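Local coordinates for ApaG protein (Pseudomonas aeruginosa, PDB 3NRF) that is of unknown function, a mainly beta-strand protein of the DUF4354 family despite the ApaG name it carries, at residues V65-E68 / L69-D72. Residues are numbered along the deposited sequence; the frame is centred on the assembly and turned at random. Where two conformers were deposited one is given.
Sequences VDEE and LTAD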
ATOM      1  N   VAL B  65      -0.388   4.975 -21.868  1.00 19.02           N
ATOM      2  CA  VAL B  65       0.805   4.157 -21.943  1.00 21.93           C
ATOM      3  C   VAL B  65       1.989   4.965 -22.486  1.00 23.08           C
ATOM      4  O   VAL B  65       1.837   5.841 -23.373  1.00 23.68           O
ATOM      5  CB  VAL B  65       0.536   2.906 -22.850  1.00 25.77           C
ATOM      6  CG1 VAL B  65       0.366   3.329 -24.317  1.00 26.69           C
ATOM      7  CG2 VAL B  65       1.644   1.885 -22.719  1.00 21.33           C
ATOM      8  N   ASP B  66       3.169   4.696 -21.951  1.00 19.60           N
ATOM      9  CA  ASP B  66       4.352   5.369 -22.441  1.00 21.82           C
ATOM     10  C   ASP B  66       4.620   4.979 -23.876  1.00 25.01           C
ATOM     11  O   ASP B  66       4.440   3.839 -24.271  1.00 23.13           O
ATOM     12  CB  ASP B  66       5.614   5.059 -21.602  1.00 23.71           C
ATOM     13  CG  ASP B  66       5.646   5.785 -20.265  1.00 24.62           C
ATOM     14  OD1 ASP B  66       4.943   6.778 -20.068  1.00 25.72           O
ATOM     15  OD2 ASP B  66       6.434   5.355 -19.402  1.00 26.43           O
ATOM     16  N   GLU B  67       5.159   5.926 -24.636  1.00 23.43           N
ATOM     17  CA  GLU B  67       5.507   5.695 -26.043  1.00 31.42           C
ATOM     18  C   GLU B  67       6.430   4.482 -26.284  1.00 24.24           C
ATOM     19  O   GLU B  67       6.254   3.747 -27.276  1.00 25.39           O
ATOM     20  CB  GLU B  67       6.156   6.955 -26.626  1.00 41.32           C
ATOM     21  CG  GLU B  67       6.388   6.888 -28.125  1.00 46.10           C
ATOM     22  CD  GLU B  67       7.080   8.123 -28.662  1.00 47.78           C
ATOM     23  OE1 GLU B  67       7.014   9.195 -28.010  1.00 49.45           O
ATOM     24  OE2 GLU B  67       7.696   8.009 -29.743  1.00 54.19           O
ATOM     25  N   GLU B  68       7.394   4.272 -25.388  1.00 26.40           N
ATOM     26  CA  GLU B  68       8.329   3.162 -25.501  1.00 26.72           C
ATOM     27  C   GLU B  68       7.653   1.796 -25.620  1.00 21.11           C
ATOM     28  O   GLU B  68       8.184   0.894 -26.286  1.00 26.67           O
ATOM     29  CB  GLU B  68       9.298   3.140 -24.310  1.00 28.47           C
ATOM     30  CG  GLU B  68      10.320   4.237 -24.317  1.00 36.00           C
ATOM     31  CD  GLU B  68       9.802   5.587 -23.853  1.00 32.81           C
ATOM     32  OE1 GLU B  68       8.601   5.752 -23.486  1.00 35.57           O
ATOM     33  OE2 GLU B  68      10.636   6.513 -23.879  1.00 39.87           O
ATOM     34  N   LEU B  69       6.479   1.641 -25.003  1.00 24.79           N
ATOM     35  CA  LEU B  69       5.749   0.354 -25.063  1.00 20.03           C
ATOM     36  C   LEU B  69       4.919   0.173 -26.362  1.00 24.91           C
ATOM     37  O   LEU B  69       4.391  -0.919 -26.587  1.00 26.41           O
ATOM     38  CB  LEU B  69       4.885   0.132 -23.803  1.00 19.05           C
ATOM     39  CG  LEU B  69       5.648  -0.018 -22.489  1.00 17.65           C
ATOM     40  CD1 LEU B  69       4.768   0.147 -21.297  1.00 17.53           C
ATOM     41  CD2 LEU B  69       6.451  -1.356 -22.463  1.00 21.63           C
ATOM     42  N   THR B  70       4.831   1.225 -27.185  1.00 26.14           N
ATOM     43  CA  THR B  70       4.039   1.240 -28.427  1.00 28.61           C
ATOM     44  C   THR B  70       4.877   0.843 -29.667  1.00 30.39           C
ATOM     45  O   THR B  70       4.448   1.034 -30.805  1.00 32.01           O
ATOM     46  CB  THR B  70       3.382   2.628 -28.683  1.00 27.11           C
ATOM     47  OG1 THR B  70       4.379   3.584 -29.067  1.00 35.43           O
ATOM     48  CG2 THR B  70       2.629   3.138 -27.453  1.00 32.71           C
ATOM     49  N   ALA B  71       6.061   0.283 -29.458  1.00 25.48           N
ATOM     50  CA  ALA B  71       6.881  -0.191 -30.590  1.00 33.09           C
ATOM     51  C   ALA B  71       6.130  -1.153 -31.539  1.00 34.10           C
ATOM     52  O   ALA B  71       5.441  -2.079 -31.089  1.00 32.79           O
ATOM     53  CB  ALA B  71       8.148  -0.877 -30.068  1.00 38.04           C
ATOM     54  N   ASP B  72       6.306  -0.941 -32.843  1.00 33.95           N
ATOM     55  CA  ASP B  72       5.648  -1.758 -33.862  0.50 30.59           C
ATOM     56  C   ASP B  72       6.182  -3.187 -33.870  1.00 35.10           C
ATOM     57  O   ASP B  72       5.450  -4.116 -34.200  1.00 30.88           O
ATOM     58  CB  ASP B  72       5.817  -1.142 -35.251  0.50 32.23           C
ATOM     59  CG  ASP B  72       4.885  -1.759 -36.278  0.50 34.46           C
ATOM     60  OD1 ASP B  72       5.343  -2.079 -37.399  0.50 32.08           O
ATOM     61  OD2 ASP B  72       3.687  -1.937 -35.949  0.50 32.35           O
TER
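Glu67 O takes two hydrogen bonds from a single residue, Thr70. The hydroxyl is the nearer donor, with Thr70 OG1 2.6 Å from Glu67 O, in the carbonyl plane and on a lone pair. The amide comes from above that plane: Thr70 N lies 2.9 Å from Glu67 O, with an N-H...O angle of 156°. With OG1 between its backbone N and carbonyl carbon (chi1 72°), the hydroxyl reaches the acceptor that the amide also uses, and the bond should in turn restrain the side chain's rotation. One residue earlier the same i to i+3 step recurs, Leu69 N donating to Asp66 O over 3.1 Å. Two such bonds in succession are the mark of a single turn of 3-10 helix. The methyl branch of Thr70 turns back over the start of the turn, where its CG2 meets Val65 CG1 at 3.9 Å. The other Val65 branch, CG2, touches Leu69 at both CB and CD1, each 3.8 Å away, so the two Val65 branches between them pack on Leu69 and Thr70. Meanwhile Asp66 OD2 accepts a hydrogen bond from Asp83 N in strand 79-88. The turn links strand 59-65 to strand 73-74, with Glu67 and Glu68 exposed and Leu69 buried against Val33 and Leu35 of strand 24-37.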